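Putative isomerase (Sinorhizobium meliloti, PDB 2PPG) is a putative isomerase with the two-part architecture of the enolase superfamily, an N-terminal capping domain joined to a TIM-barrel-like domain. Local coordinates at residues 80-83 and 84-88. Sequence-based numbering, arbitrary orientation.
Sequences TMEI and IDDLL
Helix 77-92 of the N-terminal domain widens by one residue where I83 meets L88. The turns before this point are alpha-helical, with I84 N, D85 N and D86 N bonded to the carbonyls four residues back; the last is 2.7 Å from E82 O. Then I83 O takes two donors. L87 N, 3.1 Å from I83 O, comes from above the carbonyl plane, whereas L88 N lies in that plane and makes the straighter bond (N-H...O 163°). The wider turn sets L88 beside I83, side chains pointing the same way, CG2 of I83 4.0 Å from CD1 of L88. Both residues also pack on helix 119-140. E82 bends at chi2 (63°) and brings OE2 to 3.7 Å from D86 CB. The two carboxylates are nearly parallel, 14° apart, and their like charges would probably repel mildly, eased by a weak, long ion pair from D86 OD1 to R36 of the second subunit; D86 OD2 is hydrogen-bonded to Y38 OH of that subunit. D85 is hydrogen-bonded through OD1 to S12 OG and through OD2 to H391 ND1. A five-residue step of this kind, with one carbonyl shared by i+4 and i+5 amides, is characteristic of a pi-bulge within an alpha helix.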
ATOM      1  N   THR A  80      39.259   0.917  17.468  1.00 28.91           N
ATOM      2  CA  THR A  80      38.890   2.236  16.984  1.00 28.26           C
ATOM      3  C   THR A  80      40.111   3.097  16.709  1.00 30.59           C
ATOM      4  O   THR A  80      40.200   3.726  15.656  1.00 28.34           O
ATOM      5  CB  THR A  80      38.007   2.932  18.000  1.00 26.14           C
ATOM      6  OG1 THR A  80      36.994   2.010  18.415  1.00 27.76           O
ATOM      7  CG2 THR A  80      37.376   4.186  17.401  1.00 19.55           C
HETATM    8  N   MSE A  81      41.051   3.113  17.651  1.00 32.40           N
HETATM    9  CA  MSE A  81      42.288   3.871  17.483  1.00 36.18           C
HETATM   10  C   MSE A  81      43.119   3.360  16.312  1.00 33.48           C
HETATM   11  O   MSE A  81      43.791   4.140  15.638  1.00 33.51           O
HETATM   12  CB  MSE A  81      43.114   3.861  18.763  1.00 36.08           C
HETATM   13  CG  MSE A  81      42.418   4.572  19.904  1.00 44.48           C
HETATM   14 SE   MSE A  81      43.439   4.742  21.564  1.00 51.76          SE
HETATM   15  CE  MSE A  81      43.772   2.845  21.902  1.00 48.16           C
ATOM     16  N   GLU A  82      43.058   2.056  16.063  1.00 30.18           N
ATOM     17  CA  GLU A  82      43.794   1.475  14.951  1.00 33.13           C
ATOM     18  C   GLU A  82      43.241   2.001  13.623  1.00 33.72           C
ATOM     19  O   GLU A  82      43.993   2.421  12.738  1.00 32.30           O
ATOM     20  CB  GLU A  82      43.736  -0.054  15.013  1.00 34.84           C
ATOM     21  CG  GLU A  82      44.575  -0.764  13.974  1.00 38.29           C
ATOM     22  CD  GLU A  82      46.062  -0.486  14.107  1.00 41.33           C
ATOM     23  OE1 GLU A  82      46.460   0.193  15.079  1.00 43.25           O
ATOM     24  OE2 GLU A  82      46.838  -0.943  13.234  1.00 41.33           O
ATOM     25  N   ILE A  83      41.917   2.000  13.509  1.00 31.37           N
ATOM     26  CA  ILE A  83      41.240   2.565  12.352  1.00 30.23           C
ATOM     27  C   ILE A  83      41.701   4.011  12.127  1.00 32.11           C
ATOM     28  O   ILE A  83      42.062   4.391  11.007  1.00 32.91           O
ATOM     29  CB  ILE A  83      39.698   2.499  12.520  1.00 28.08           C
ATOM     30  CG1 ILE A  83      39.218   1.038  12.622  1.00 24.81           C
ATOM     31  CG2 ILE A  83      38.995   3.228  11.388  1.00 19.67           C
ATOM     32  CD1 ILE A  83      37.779   0.881  13.134  1.00 25.79           C
ATOM     33  N   ILE A  84      41.713   4.796  13.203  1.00 31.97           N
ATOM     34  CA  ILE A  84      42.177   6.182  13.164  1.00 30.22           C
ATOM     35  C   ILE A  84      43.663   6.322  12.826  1.00 32.13           C
ATOM     36  O   ILE A  84      44.036   7.137  11.994  1.00 36.07           O
ATOM     37  CB  ILE A  84      41.914   6.887  14.492  1.00 29.84           C
ATOM     38  CG1 ILE A  84      40.424   6.826  14.833  1.00 30.14           C
ATOM     39  CG2 ILE A  84      42.409   8.328  14.438  1.00 26.37           C
ATOM     40  CD1 ILE A  84      40.088   7.352  16.200  1.00 28.63           C
ATOM     41  N   ASP A  85      44.518   5.536  13.460  1.00 33.71           N
ATOM     42  CA  ASP A  85      45.959   5.715  13.264  1.00 34.91           C
ATOM     43  C   ASP A  85      46.510   5.073  11.990  1.00 35.05           C
ATOM     44  O   ASP A  85      47.437   5.602  11.378  1.00 31.86           O
ATOM     45  CB  ASP A  85      46.718   5.228  14.492  1.00 37.49           C
ATOM     46  CG  ASP A  85      46.427   6.081  15.719  1.00 43.03           C
ATOM     47  OD1 ASP A  85      46.127   7.285  15.551  1.00 44.76           O
ATOM     48  OD2 ASP A  85      46.492   5.552  16.845  1.00 44.81           O
ATOM     49  N   ASP A  86      45.928   3.939  11.596  1.00 34.79           N
ATOM     50  CA  ASP A  86      46.427   3.169  10.467  1.00 33.89           C
ATOM     51  C   ASP A  86      45.846   3.653   9.138  1.00 34.69           C
ATOM     52  O   ASP A  86      46.540   3.677   8.107  1.00 33.12           O
ATOM     53  CB  ASP A  86      46.142   1.674  10.659  1.00 32.09           C
ATOM     54  CG  ASP A  86      46.723   0.822   9.544  1.00 31.81           C
ATOM     55  OD1 ASP A  86      47.921   0.976   9.225  1.00 35.21           O
ATOM     56  OD2 ASP A  86      45.983   0.002   8.969  1.00 34.03           O
ATOM     57  N   LEU A  87      44.577   4.048   9.159  1.00 30.22           N
ATOM     58  CA  LEU A  87      43.907   4.452   7.933  1.00 27.00           C
ATOM     59  C   LEU A  87      43.568   5.932   7.866  1.00 30.64           C
ATOM     60  O   LEU A  87      44.021   6.626   6.954  1.00 32.81           O
ATOM     61  CB  LEU A  87      42.646   3.617   7.714  1.00 25.07           C
ATOM     62  CG  LEU A  87      41.789   4.037   6.527  1.00 24.55           C
ATOM     63  CD1 LEU A  87      42.512   3.770   5.189  1.00 28.20           C
ATOM     64  CD2 LEU A  87      40.434   3.355   6.570  1.00 23.27           C
ATOM     65  N   LEU A  88      42.784   6.417   8.824  1.00 30.24           N
ATOM     66  CA  LEU A  88      42.130   7.719   8.672  1.00 31.21           C
ATOM     67  C   LEU A  88      43.048   8.927   8.737  1.00 32.40           C
ATOM     68  O   LEU A  88      42.887   9.878   7.971  1.00 35.32           O
ATOM     69  CB  LEU A  88      41.007   7.871   9.690  1.00 29.71           C
ATOM     70  CG  LEU A  88      39.871   6.865   9.564  1.00 25.45           C
ATOM     71  CD1 LEU A  88      38.852   7.169  10.633  1.00 31.48           C
ATOM     72  CD2 LEU A  88      39.246   6.933   8.185  1.00 27.91           C
TER